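Local coordinates for alpha-galactosidase 1 (Saccharomyces cerevisiae, PDB 3LRK), which hydrolyses terminal, non-reducing alpha-D-galactose residues from alpha-D-galactosides such as galactose oligosaccharides, galactomannans and galactolipids, working as a secreted, glycosylated homotetramer, at residues G129-D134 with K168-A173; F280-M285 with V356-N361; T372-F377 with K385-T390; D395-R400 with I462-L467. The protein carries 1 engineered substitution. All blocks are in the same frame, centred on the assembly; numbering follows the deposited sequence.

In the fold
Interaction 1 joins two helices on the outside of the catalytic TIM barrel. It is partly buried, and its centre is at least about 37 Å from those of the others. Alkyl groups and a bridging water make it. Interactions 2 and 4 are buried, and their centres lie about 9 Å apart. Interaction 2 seats helix 273-285 of the barrel on the C-terminal sheet with apolar side chains alone. Interaction 4 ties residues 395-400 to the next strand of that sheet with a backbone bond, a water, a leucine and aromatic rings. W397 NE1 is hydrogen-bonded to S281 OG, joining them. Interaction 3 packs two short helical turns at the domain margin. I376 connects it to V357 and L467.

Interaction 1. Residues G129-D134 with K168-A173; sequences GREEED and KAMSDA
E131 packs its chain against A169, M170 and A173, where the first turn of helix 131-140 meets helix 160-177. The carbon contacts come first. E131 CB lies 3.9 Å from A173 CB. E131 CG, anti to the carbonyl carbon (chi1 -67°), lies 3.9 Å from M170 N, and a bend at chi2 carries the carboxylate across to A169, with E131 OE2 3.9 Å from A169 CB. M170, bent at chi2 and chi3, brings its methyl to the backbone of E131, with M170 CE 4.0 Å from E131 CA. A173 CB sits close on E131 O at 3.4 Å, where the small side chain lets the backbones come near.

The polar contacts are separate. One water donates to both E132 O and A173 O, at 2.9 Å each. E131 OE2 also accepts from G129 N at 3.1 Å, met from above the carboxylate plane. With an alanine here the carboxylate is gone, which would probably uncover A169 and leave G129 N without this acceptor.

No direct hydrogen bond crosses the contact. These two outer helices of the TIM barrel are joined by the alkyl part of E131, by M170 and A173, and by one water.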
loop_
_atom_site.group_PDB
_atom_site.type_symbol
_atom_site.label_atom_id
_atom_site.label_comp_id
_atom_site.label_asym_id
_atom_site.label_seq_id
_atom_site.Cartn_x
_atom_site.Cartn_y
_atom_site.Cartn_z
ATOM N N GLY A 129 -17.136 22.064 -7.605
ATOM C CA GLY A 129 -16.888 23.499 -7.718
ATOM C C GLY A 129 -18.166 24.294 -7.945
ATOM O O GLY A 129 -18.120 25.498 -8.153
ATOM N N ARG A 130 -19.303 23.605 -7.918
ATOM C CA ARG A 130 -20.604 24.215 -8.165
ATOM C C ARG A 130 -21.546 23.883 -7.022
ATOM O O ARG A 130 -22.765 23.917 -7.180
ATOM C CB ARG A 130 -21.165 23.715 -9.499
ATOM C CG ARG A 130 -20.236 24.034 -10.696
ATOM C CD ARG A 130 -20.745 23.374 -11.954
ATOM N NE ARG A 130 -19.852 23.529 -13.106
ATOM C CZ ARG A 130 -19.896 24.538 -13.980
ATOM N NH1 ARG A 130 -20.776 25.531 -13.846
ATOM N NH2 ARG A 130 -19.039 24.565 -15.001
ATOM N N GLU A 131 -20.965 23.597 -5.857
ATOM C CA GLU A 131 -21.720 23.021 -4.747
ATOM C C GLU A 131 -22.779 23.968 -4.212
ATOM O O GLU A 131 -23.893 23.534 -3.920
ATOM C CB GLU A 131 -20.792 22.560 -3.614
ATOM C CG GLU A 131 -19.885 21.376 -3.984
ATOM C CD GLU A 131 -18.570 21.795 -4.639
ATOM O OE1 GLU A 131 -18.402 22.989 -4.951
ATOM O OE2 GLU A 131 -17.712 20.919 -4.837
ATOM N N GLU A 132 -22.434 25.252 -4.084
ATOM C CA GLU A 132 -23.376 26.225 -3.543
ATOM C C GLU A 132 -24.653 26.320 -4.392
ATOM O O GLU A 132 -25.748 26.191 -3.843
ATOM C CB GLU A 132 -22.722 27.594 -3.311
ATOM C CG GLU A 132 -21.948 27.615 -1.971
ATOM C CD GLU A 132 -21.490 28.993 -1.488
ATOM O OE1 GLU A 132 -21.839 30.028 -2.113
ATOM O OE2 GLU A 132 -20.762 29.020 -0.461
ATOM N N GLU A 133 -24.498 26.500 -5.712
ATOM C CA GLU A 133 -25.640 26.588 -6.652
ATOM C C GLU A 133 -26.429 25.306 -6.669
ATOM O O GLU A 133 -27.658 25.324 -6.802
ATOM C CB GLU A 133 -25.221 26.771 -8.121
ATOM C CG GLU A 133 -24.194 27.743 -8.457
ATOM C CD GLU A 133 -22.799 27.212 -8.301
ATOM O OE1 GLU A 133 -22.380 27.123 -7.147
ATOM O OE2 GLU A 133 -22.121 26.947 -9.327
ATOM N N ASP A 134 -25.724 24.180 -6.633
ATOM C CA ASP A 134 -26.396 22.899 -6.838
ATOM C C ASP A 134 -27.207 22.485 -5.610
ATOM O O ASP A 134 -28.369 22.080 -5.732
ATOM C CB ASP A 134 -25.418 21.830 -7.311
ATOM C CG ASP A 134 -24.998 22.035 -8.774
ATOM O OD1 ASP A 134 -25.353 23.072 -9.365
ATOM O OD2 ASP A 134 -24.310 21.153 -9.324
ATOM N N LYS A 168 -17.102 17.370 2.073
ATOM C CA LYS A 168 -17.464 18.467 2.973
ATOM C C LYS A 168 -17.972 19.710 2.251
ATOM O O LYS A 168 -18.878 20.381 2.751
ATOM C CB LYS A 168 -16.301 18.845 3.919
ATOM C CG LYS A 168 -16.692 19.894 4.972
ATOM C CD LYS A 168 -15.636 20.056 6.045
ATOM C CE LYS A 168 -16.096 21.031 7.132
ATOM N NZ LYS A 168 -16.025 22.456 6.654
ATOM N N ALA A 169 -17.393 20.028 1.089
ATOM C CA ALA A 169 -17.868 21.153 0.286
ATOM C C ALA A 169 -19.377 21.071 0.011
ATOM O O ALA A 169 -20.081 22.082 0.145
ATOM C CB ALA A 169 -17.064 21.288 -1.037
ATOM N N MET A 170 -19.877 19.891 -0.355
ATOM C CA MET A 170 -21.331 19.742 -0.585
ATOM C C MET A 170 -22.139 19.654 0.728
ATOM O O MET A 170 -23.253 20.171 0.801
ATOM C CB MET A 170 -21.649 18.557 -1.501
ATOM C CG MET A 170 -23.154 18.346 -1.767
ATOM S SD MET A 170 -23.959 19.788 -2.463
ATOM C CE MET A 170 -23.617 19.546 -4.208
ATOM N N SER A 171 -21.566 19.024 1.750
ATOM C CA SER A 171 -22.181 18.981 3.085
ATOM C C SER A 171 -22.492 20.401 3.579
ATOM O O SER A 171 -23.626 20.690 4.002
ATOM C CB SER A 171 -21.255 18.278 4.082
ATOM O OG SER A 171 -21.891 18.098 5.340
ATOM N N ASP A 172 -21.479 21.269 3.516
ATOM C CA ASP A 172 -21.611 22.671 3.922
ATOM C C ASP A 172 -22.609 23.448 3.069
ATOM O O ASP A 172 -23.414 24.225 3.596
ATOM C CB ASP A 172 -20.256 23.376 3.897
ATOM C CG ASP A 172 -19.310 22.876 4.980
ATOM O OD1 ASP A 172 -19.753 22.181 5.922
ATOM O OD2 ASP A 172 -18.107 23.191 4.886
ATOM N N ALA A 173 -22.537 23.253 1.754
ATOM C CA ALA A 173 -23.457 23.904 0.813
ATOM C C ALA A 173 -24.919 23.540 1.103
ATOM O O ALA A 173 -25.789 24.398 1.048
ATOM C CB ALA A 173 -23.085 23.548 -0.631
HETATM O O HOH W 1 -25.719 26.464 -0.917
#

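Interaction 2. Residues F280-M285 with V356-N361; sequences FSMWAM and VVALLN
This is a buried, wholly apolar contact between the two domains. Helix 273-285 of the TIM barrel lies against strand 355-361 of the C-terminal beta domain. The short axes come within 10.3 Å and run at 142° to each other, so helix and strand point in roughly opposite directions.

Two methionines span the distance, and both bring sulfur to one methyl group. M285 SD lies 3.6 Å from A358 CB. M282 SD reaches the same A358 CB at 3.8 Å. M285 has CG anti to the backbone N (chi1 -156°) and stays extended through chi2, so its sulfur is held well out from the helix. M282 is bent at chi2 and chi3, which brings its sulfur to the same methyl. To either side of A358 the strand supplies larger side chains. L360 CD2 meets M282 CG at 4.2 Å, and V356 CG1 meets M285 CG at 4.4 Å. A358 is the small residue between them.

W346 of the adjacent strand 342-349 touches both methionines. On the strand that flanks 355-361 on its other side, 461-469, I462 packs on M282 and F464 on M285. The helix thus rests across three neighbouring strands.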
loop_
_atom_site.group_PDB
_atom_site.type_symbol
_atom_site.label_atom_id
_atom_site.label_comp_id
_atom_site.label_asym_id
_atom_site.label_seq_id
_atom_site.Cartn_x
_atom_site.Cartn_y
_atom_site.Cartn_z
ATOM N N PHE A 280 -30.664 -9.805 2.177
ATOM C CA PHE A 280 -31.516 -8.872 2.919
ATOM C C PHE A 280 -31.209 -8.887 4.422
ATOM O O PHE A 280 -31.086 -7.828 5.041
ATOM C CB PHE A 280 -33.001 -9.163 2.642
ATOM C CG PHE A 280 -33.950 -8.146 3.217
ATOM C CD1 PHE A 280 -34.101 -6.880 2.625
ATOM C CD2 PHE A 280 -34.727 -8.461 4.338
ATOM C CE1 PHE A 280 -34.995 -5.948 3.152
ATOM C CE2 PHE A 280 -35.626 -7.541 4.874
ATOM C CZ PHE A 280 -35.766 -6.280 4.294
ATOM N N SER A 281 -31.056 -10.088 4.986
ATOM C CA SER A 281 -30.769 -10.265 6.414
ATOM C C SER A 281 -29.418 -9.679 6.817
ATOM O O SER A 281 -29.304 -9.065 7.879
ATOM C CB SER A 281 -30.804 -11.743 6.808
ATOM O OG SER A 281 -32.075 -12.317 6.552
ATOM N N MET A 282 -28.399 -9.879 5.979
ATOM C CA MET A 282 -27.059 -9.373 6.310
ATOM C C MET A 282 -26.949 -7.841 6.186
ATOM O O MET A 282 -26.359 -7.196 7.055
ATOM C CB MET A 282 -25.959 -10.116 5.540
ATOM C CG MET A 282 -25.750 -11.586 6.003
ATOM S SD MET A 282 -25.660 -11.818 7.799
ATOM C CE MET A 282 -24.207 -10.816 8.142
ATOM N N TRP A 283 -27.548 -7.272 5.139
ATOM C CA TRP A 283 -27.676 -5.805 5.001
ATOM C C TRP A 283 -28.434 -5.205 6.196
ATOM O O TRP A 283 -28.029 -4.172 6.743
ATOM C CB TRP A 283 -28.370 -5.426 3.682
ATOM C CG TRP A 283 -27.472 -5.173 2.452
ATOM C CD1 TRP A 283 -27.531 -4.087 1.616
ATOM C CD2 TRP A 283 -26.420 -6.015 1.934
ATOM N NE1 TRP A 283 -26.588 -4.201 0.607
ATOM C CE2 TRP A 283 -25.895 -5.374 0.782
ATOM C CE3 TRP A 283 -25.869 -7.249 2.329
ATOM C CZ2 TRP A 283 -24.847 -5.924 0.025
ATOM C CZ3 TRP A 283 -24.820 -7.794 1.574
ATOM C CH2 TRP A 283 -24.317 -7.124 0.439
ATOM N N ALA A 284 -29.524 -5.847 6.621
ATOM C CA ALA A 284 -30.222 -5.381 7.826
ATOM C C ALA A 284 -29.296 -5.403 9.052
ATOM O O ALA A 284 -29.196 -4.415 9.802
ATOM C CB ALA A 284 -31.484 -6.206 8.082
ATOM N N MET A 285 -28.625 -6.534 9.234
ATOM C CA MET A 285 -27.846 -6.818 10.436
ATOM C C MET A 285 -26.624 -5.915 10.630
ATOM O O MET A 285 -26.225 -5.635 11.769
ATOM C CB MET A 285 -27.394 -8.272 10.400
ATOM C CG MET A 285 -27.105 -8.862 11.762
ATOM S SD MET A 285 -26.141 -10.361 11.576
ATOM C CE MET A 285 -24.765 -9.682 10.664
ATOM N N VAL A 356 -28.893 -10.447 18.110
ATOM C CA VAL A 356 -29.134 -10.998 16.767
ATOM C C VAL A 356 -27.985 -11.909 16.419
ATOM O O VAL A 356 -26.819 -11.535 16.580
ATOM C CB VAL A 356 -29.158 -9.950 15.612
ATOM C CG1 VAL A 356 -30.138 -10.382 14.502
ATOM C CG2 VAL A 356 -29.463 -8.584 16.086
ATOM N N VAL A 357 -28.318 -13.093 15.917
ATOM C CA VAL A 357 -27.319 -14.078 15.526
ATOM C C VAL A 357 -27.568 -14.488 14.081
ATOM O O VAL A 357 -28.716 -14.706 13.681
ATOM C CB VAL A 357 -27.336 -15.307 16.479
ATOM C CG1 VAL A 357 -26.228 -16.291 16.124
ATOM C CG2 VAL A 357 -27.178 -14.857 17.920
ATOM N N ALA A 358 -26.499 -14.556 13.294
ATOM C CA ALA A 358 -26.594 -15.034 11.915
ATOM C C ALA A 358 -25.650 -16.205 11.713
ATOM O O ALA A 358 -24.456 -16.107 11.999
ATOM C CB ALA A 358 -26.279 -13.912 10.914
ATOM N N LEU A 359 -26.194 -17.324 11.254
ATOM C CA LEU A 359 -25.364 -18.420 10.776
ATOM C C LEU A 359 -25.446 -18.449 9.251
ATOM O O LEU A 359 -26.490 -18.750 8.667
ATOM C CB LEU A 359 -25.770 -19.752 11.414
ATOM C CG LEU A 359 -25.402 -19.870 12.901
ATOM C CD1 LEU A 359 -26.090 -21.071 13.558
ATOM C CD2 LEU A 359 -23.887 -19.962 13.074
ATOM N N LEU A 360 -24.336 -18.096 8.614
ATOM C CA LEU A 360 -24.335 -17.837 7.186
ATOM C C LEU A 360 -23.574 -18.927 6.440
ATOM O O LEU A 360 -22.381 -19.146 6.673
ATOM C CB LEU A 360 -23.757 -16.438 6.903
ATOM C CG LEU A 360 -23.636 -15.907 5.470
ATOM C CD1 LEU A 360 -25.014 -15.738 4.812
ATOM C CD2 LEU A 360 -22.885 -14.581 5.496
ATOM N N ASN A 361 -24.284 -19.619 5.556
ATOM C CA ASN A 361 -23.713 -20.709 4.777
ATOM C C ASN A 361 -23.433 -20.272 3.340
ATOM O O ASN A 361 -24.284 -20.403 2.459
ATOM C CB ASN A 361 -24.641 -21.937 4.806
ATOM C CG ASN A 361 -24.077 -23.125 4.040
ATOM O OD1 ASN A 361 -22.892 -23.165 3.700
ATOM N ND2 ASN A 361 -24.932 -24.097 3.752
#

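Interaction 3. Residues T372-F377 with K385-T390; sequences TLEEIF and KKLTST
L387 enters the contact with its CD2 methyl, which reaches the turn of helix 373-376. L387 CD2 lies 3.2 Å from L373 O and 3.8 Å from F377 CB. Its other methyl meets the alkyl part of E374, with L387 CD1 4.1 Å from E374 CG, and these two side chains cross at about a right angle. The K386 chain is extended beyond CG and crosses the F377 side chain at about a right angle, with K386 CD 3.7 Å from F377 CD2, while K386 CB lies over one ring face near the rim. L373 completes the first shell by sending CD1 to S389 O at 3.3 Å.

The F377 ring is held from several directions. I376 CG2 covers the opposite face, L373 CD2 lies in plane at the edge, and W391 meets the ring with its plane at about 35°. F377 N bonds to L373 O at 2.8 Å, the same oxygen that L387 CD2 touches. W391 NE1 donates to K386 O. The two short helical segments lie between strands 367-371 and 391-395 of the C-terminal beta domain and pack at its margin.

The contact has no hydrogen bond across it. Methyls and methylenes meet an aromatic ring and backbone oxygens. S389 O is buried here with no partner in the model, a probable polar cost of the packing.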
loop_
_atom_site.group_PDB
_atom_site.type_symbol
_atom_site.label_atom_id
_atom_site.label_comp_id
_atom_site.label_asym_id
_atom_site.label_seq_id
_atom_site.Cartn_x
_atom_site.Cartn_y
_atom_site.Cartn_z
ATOM N N THR A 372 -22.452 -21.652 20.206
ATOM C CA THR A 372 -22.704 -21.728 21.645
ATOM C C THR A 372 -22.919 -20.314 22.162
ATOM O O THR A 372 -22.649 -19.349 21.447
ATOM C CB THR A 372 -21.488 -22.321 22.402
ATOM O OG1 THR A 372 -20.367 -21.445 22.251
ATOM C CG2 THR A 372 -21.107 -23.713 21.878
ATOM N N LEU A 373 -23.378 -20.188 23.408
ATOM C CA LEU A 373 -23.511 -18.880 24.060
ATOM C C LEU A 373 -22.181 -18.133 24.168
ATOM O O LEU A 373 -22.154 -16.898 24.096
ATOM C CB LEU A 373 -24.139 -19.011 25.453
ATOM C CG LEU A 373 -25.604 -19.449 25.573
ATOM C CD1 LEU A 373 -25.973 -19.619 27.050
ATOM C CD2 LEU A 373 -26.553 -18.467 24.885
ATOM N N GLU A 374 -21.091 -18.880 24.350
ATOM C CA GLU A 374 -19.748 -18.293 24.458
ATOM C C GLU A 374 -19.355 -17.559 23.175
ATOM O O GLU A 374 -18.806 -16.462 23.243
ATOM C CB GLU A 374 -18.695 -19.352 24.821
ATOM C CG GLU A 374 -18.922 -20.034 26.178
ATOM C CD GLU A 374 -17.755 -20.912 26.624
ATOM O OE1 GLU A 374 -16.788 -21.085 25.848
ATOM O OE2 GLU A 374 -17.804 -21.432 27.763
ATOM N N GLU A 375 -19.662 -18.161 22.024
ATOM C CA GLU A 375 -19.404 -17.555 20.710
ATOM C C GLU A 375 -20.361 -16.412 20.399
ATOM O O GLU A 375 -19.935 -15.363 19.907
ATOM C CB GLU A 375 -19.499 -18.588 19.591
ATOM C CG GLU A 375 -18.407 -19.635 19.573
ATOM C CD GLU A 375 -18.343 -20.366 18.245
ATOM O OE1 GLU A 375 -19.397 -20.527 17.590
ATOM O OE2 GLU A 375 -17.226 -20.770 17.851
ATOM N N ILE A 376 -21.650 -16.629 20.663
ATOM C CA ILE A 376 -22.679 -15.603 20.466
ATOM C C ILE A 376 -22.366 -14.346 21.282
ATOM O O ILE A 376 -22.365 -13.233 20.746
ATOM C CB ILE A 376 -24.091 -16.129 20.825
ATOM C CG1 ILE A 376 -24.550 -17.167 19.797
ATOM C CG2 ILE A 376 -25.084 -14.977 20.933
ATOM C CD1 ILE A 376 -25.711 -18.045 20.266
ATOM N N PHE A 377 -22.087 -14.532 22.569
ATOM C CA PHE A 377 -21.770 -13.423 23.448
ATOM C C PHE A 377 -20.256 -13.298 23.582
ATOM O O PHE A 377 -19.663 -13.473 24.661
ATOM C CB PHE A 377 -22.514 -13.559 24.778
ATOM C CG PHE A 377 -24.011 -13.516 24.621
ATOM C CD1 PHE A 377 -24.760 -14.688 24.627
ATOM C CD2 PHE A 377 -24.668 -12.299 24.440
ATOM C CE1 PHE A 377 -26.147 -14.647 24.467
ATOM C CE2 PHE A 377 -26.050 -12.246 24.280
ATOM C CZ PHE A 377 -26.792 -13.421 24.294
ATOM N N LYS A 385 -23.424 -12.944 33.480
ATOM C CA LYS A 385 -24.844 -13.298 33.493
ATOM C C LYS A 385 -25.409 -13.682 32.126
ATOM O O LYS A 385 -26.362 -14.447 32.051
ATOM C CB LYS A 385 -25.696 -12.249 34.220
ATOM C CG LYS A 385 -25.691 -12.474 35.743
ATOM C CD LYS A 385 -26.774 -11.686 36.485
ATOM C CE LYS A 385 -26.627 -11.861 38.002
ATOM N NZ LYS A 385 -27.805 -11.336 38.772
ATOM N N LYS A 386 -24.805 -13.182 31.049
ATOM C CA LYS A 386 -25.193 -13.595 29.695
ATOM C C LYS A 386 -24.811 -15.049 29.388
ATOM O O LYS A 386 -25.557 -15.756 28.708
ATOM C CB LYS A 386 -24.622 -12.637 28.639
ATOM C CG LYS A 386 -25.354 -11.302 28.565
ATOM C CD LYS A 386 -24.673 -10.325 27.608
ATOM C CE LYS A 386 -25.538 -9.091 27.370
ATOM N NZ LYS A 386 -24.807 -7.999 26.654
ATOM N N LEU A 387 -23.659 -15.491 29.893
ATOM C CA LEU A 387 -23.169 -16.847 29.618
ATOM C C LEU A 387 -23.766 -17.886 30.568
ATOM O O LEU A 387 -23.746 -19.084 30.284
ATOM C CB LEU A 387 -21.631 -16.908 29.650
ATOM C CG LEU A 387 -20.825 -16.199 28.548
ATOM C CD1 LEU A 387 -19.389 -16.719 28.521
ATOM C CD2 LEU A 387 -21.465 -16.371 27.183
ATOM N N THR A 388 -24.301 -17.399 31.683
ATOM C CA THR A 388 -24.870 -18.223 32.749
ATOM C C THR A 388 -26.393 -18.362 32.605
ATOM O O THR A 388 -27.010 -19.206 33.263
ATOM C CB THR A 388 -24.476 -17.623 34.124
ATOM O OG1 THR A 388 -23.109 -17.951 34.397
ATOM C CG2 THR A 388 -25.347 -18.143 35.259
ATOM N N SER A 389 -26.987 -17.550 31.731
ATOM C CA SER A 389 -28.438 -17.530 31.527
ATOM C C SER A 389 -28.893 -18.386 30.359
ATOM O O SER A 389 -28.093 -18.762 29.497
ATOM C CB SER A 389 -28.931 -16.099 31.303
ATOM O OG SER A 389 -28.668 -15.287 32.427
ATOM N N THR A 390 -30.193 -18.678 30.336
ATOM C CA THR A 390 -30.820 -19.403 29.232
ATOM C C THR A 390 -31.508 -18.397 28.304
ATOM O O THR A 390 -32.145 -17.445 28.767
ATOM C CB THR A 390 -31.796 -20.490 29.763
ATOM O OG1 THR A 390 -31.048 -21.474 30.485
ATOM C CG2 THR A 390 -32.548 -21.182 28.629
#

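Interaction 4. Residues D395-R400 with I462-L467; sequences DLWANR and IAFYRL
Strand 391-395 ends beside strand 461-469 in the antiparallel sheet of the C-terminal domain, and the chain then leaves in a type I beta turn from D395 to A398. D395 and Y465 form a non-hydrogen-bonded antiparallel pair, with D395 CA at the edge of the Y465 ring, 4.1 Å from Y465 CD2. The next residue makes the bond across: L396 N gives its hydrogen to F464 O at 3.0 Å, almost in line with the C=O.

L396 buries the largest area in the contact. Its CD1 meets F464 CD2 at 3.6 Å, and its CD2 reaches R466 CB at 3.7 Å. A glycine in its place would probably open a gap between F464 and R466 and leave both without their leucine methyls. W397 brings its indole edge to F464, with W397 CD1 3.8 Å from F464 CB, and its NE1 is hydrogen-bonded to S281 OG of helix 273-285. The R466 guanidinium leads away to D354.

D395 braces the turn through its side chain. With CG anti to the backbone N (chi1 -178°), its OD1 accepts from W397 N at 2.8 Å. The same oxygen takes a hydrogen from a water, which accepts from F464 N at 2.9 Å. This water links the turn to the strand beyond the last direct bond. The arrangement is an Asx turn within a type I beta turn, placed where an antiparallel strand pair comes apart.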
loop_
_atom_site.group_PDB
_atom_site.type_symbol
_atom_site.label_atom_id
_atom_site.label_comp_id
_atom_site.label_asym_id
_atom_site.label_seq_id
_atom_site.Cartn_x
_atom_site.Cartn_y
_atom_site.Cartn_z
ATOM N N ASP A 395 -36.809 -17.517 15.434
ATOM C CA ASP A 395 -36.519 -17.556 13.997
ATOM C C ASP A 395 -37.112 -16.305 13.366
ATOM O O ASP A 395 -38.337 -16.168 13.270
ATOM C CB ASP A 395 -37.110 -18.829 13.362
ATOM C CG ASP A 395 -36.796 -18.966 11.860
ATOM O OD1 ASP A 395 -36.294 -18.004 11.232
ATOM O OD2 ASP A 395 -37.063 -20.057 11.303
ATOM N N LEU A 396 -36.237 -15.399 12.925
ATOM C CA LEU A 396 -36.673 -14.129 12.336
ATOM C C LEU A 396 -37.329 -14.293 10.959
ATOM O O LEU A 396 -37.958 -13.357 10.458
ATOM C CB LEU A 396 -35.506 -13.125 12.276
ATOM C CG LEU A 396 -34.970 -12.605 13.619
ATOM C CD1 LEU A 396 -33.601 -11.932 13.470
ATOM C CD2 LEU A 396 -35.945 -11.654 14.302
ATOM N N TRP A 397 -37.189 -15.474 10.353
ATOM C CA TRP A 397 -37.824 -15.740 9.054
ATOM C C TRP A 397 -39.174 -16.470 9.139
ATOM O O TRP A 397 -39.866 -16.635 8.132
ATOM C CB TRP A 397 -36.848 -16.398 8.069
ATOM C CG TRP A 397 -35.939 -15.354 7.477
ATOM C CD1 TRP A 397 -34.621 -15.138 7.781
ATOM C CD2 TRP A 397 -36.305 -14.343 6.526
ATOM N NE1 TRP A 397 -34.142 -14.065 7.061
ATOM C CE2 TRP A 397 -35.154 -13.560 6.285
ATOM C CE3 TRP A 397 -37.494 -14.026 5.851
ATOM C CZ2 TRP A 397 -35.155 -12.482 5.394
ATOM C CZ3 TRP A 397 -37.493 -12.954 4.959
ATOM C CH2 TRP A 397 -36.330 -12.193 4.744
ATOM N N ALA A 398 -39.548 -16.869 10.351
ATOM C CA ALA A 398 -40.870 -17.440 10.605
ATOM C C ALA A 398 -41.963 -16.418 10.303
ATOM O O ALA A 398 -41.753 -15.205 10.431
ATOM C CB ALA A 398 -40.973 -17.910 12.035
ATOM N N ASN A 399 -43.126 -16.918 9.893
ATOM C CA ASN A 399 -44.298 -16.081 9.626
ATOM C C ASN A 399 -44.091 -15.075 8.494
ATOM O O ASN A 399 -44.665 -13.987 8.512
ATOM C CB ASN A 399 -44.771 -15.360 10.900
ATOM C CG ASN A 399 -44.978 -16.304 12.072
ATOM O OD1 ASN A 399 -45.335 -17.471 11.894
ATOM N ND2 ASN A 399 -44.754 -15.800 13.282
ATOM N N ARG A 400 -43.264 -15.432 7.516
ATOM C CA ARG A 400 -43.093 -14.577 6.350
ATOM C C ARG A 400 -44.346 -14.698 5.477
ATOM O O ARG A 400 -45.021 -15.733 5.485
ATOM C CB ARG A 400 -41.800 -14.915 5.589
ATOM C CG ARG A 400 -41.988 -15.464 4.201
ATOM C CD ARG A 400 -40.947 -14.933 3.233
ATOM N NE ARG A 400 -39.915 -15.919 2.973
ATOM C CZ ARG A 400 -39.266 -16.070 1.819
ATOM N NH1 ARG A 400 -39.530 -15.301 0.776
ATOM N NH2 ARG A 400 -38.348 -17.016 1.719
ATOM N N ILE A 462 -29.108 -18.776 5.080
ATOM C CA ILE A 462 -28.903 -18.193 6.397
ATOM C C ILE A 462 -29.864 -18.749 7.454
ATOM O O ILE A 462 -31.029 -19.027 7.168
ATOM C CB ILE A 462 -28.972 -16.610 6.323
ATOM C CG1 ILE A 462 -28.368 -15.956 7.569
ATOM C CG2 ILE A 462 -30.396 -16.097 6.003
ATOM C CD1 ILE A 462 -28.283 -14.418 7.501
ATOM N N ALA A 463 -29.344 -18.936 8.663
ATOM C CA ALA A 463 -30.180 -19.022 9.854
ATOM C C ALA A 463 -30.062 -17.688 10.581
ATOM O O ALA A 463 -28.981 -17.301 11.044
ATOM C CB ALA A 463 -29.745 -20.182 10.753
ATOM N N PHE A 464 -31.178 -16.982 10.683
ATOM C CA PHE A 464 -31.175 -15.622 11.220
ATOM C C PHE A 464 -32.056 -15.562 12.475
ATOM O O PHE A 464 -33.279 -15.681 12.383
ATOM C CB PHE A 464 -31.667 -14.658 10.131
ATOM C CG PHE A 464 -31.254 -13.223 10.334
ATOM C CD1 PHE A 464 -29.933 -12.886 10.638
ATOM C CD2 PHE A 464 -32.186 -12.202 10.181
ATOM C CE1 PHE A 464 -29.563 -11.557 10.811
ATOM C CE2 PHE A 464 -31.819 -10.864 10.348
ATOM C CZ PHE A 464 -30.504 -10.549 10.658
ATOM N N TYR A 465 -31.425 -15.384 13.636
ATOM C CA TYR A 465 -32.123 -15.471 14.928
ATOM C C TYR A 465 -32.097 -14.216 15.783
ATOM O O TYR A 465 -31.127 -13.449 15.766
ATOM C CB TYR A 465 -31.535 -16.584 15.799
ATOM C CG TYR A 465 -31.477 -17.953 15.182
ATOM C CD1 TYR A 465 -30.264 -18.628 15.089
ATOM C CD2 TYR A 465 -32.626 -18.582 14.702
ATOM C CE1 TYR A 465 -30.186 -19.898 14.538
ATOM C CE2 TYR A 465 -32.557 -19.856 14.136
ATOM C CZ TYR A 465 -31.332 -20.504 14.066
ATOM O OH TYR A 465 -31.236 -21.757 13.518
ATOM N N ARG A 466 -33.156 -14.047 16.573
ATOM C CA ARG A 466 -33.154 -13.110 17.681
ATOM C C ARG A 466 -33.193 -13.911 18.986
ATOM O O ARG A 466 -34.078 -14.746 19.178
ATOM C CB ARG A 466 -34.336 -12.138 17.589
ATOM C CG ARG A 466 -34.261 -10.993 18.587
ATOM C CD ARG A 466 -35.262 -9.885 18.296
ATOM N NE ARG A 466 -35.096 -8.799 19.258
ATOM C CZ ARG A 466 -35.148 -7.501 18.967
ATOM N NH1 ARG A 466 -35.366 -7.098 17.723
ATOM N NH2 ARG A 466 -34.961 -6.600 19.925
ATOM N N LEU A 467 -32.211 -13.677 19.857
ATOM C CA LEU A 467 -32.167 -14.315 21.177
ATOM C C LEU A 467 -32.722 -13.389 22.246
ATOM O O LEU A 467 -32.387 -12.206 22.287
ATOM C CB LEU A 467 -30.740 -14.751 21.557
ATOM C CG LEU A 467 -29.973 -15.824 20.760
ATOM C CD1 LEU A 467 -29.017 -16.585 21.670
ATOM C CD2 LEU A 467 -30.867 -16.808 20.037
HETATM O O HOH W 2 -33.732 -18.137 9.823
#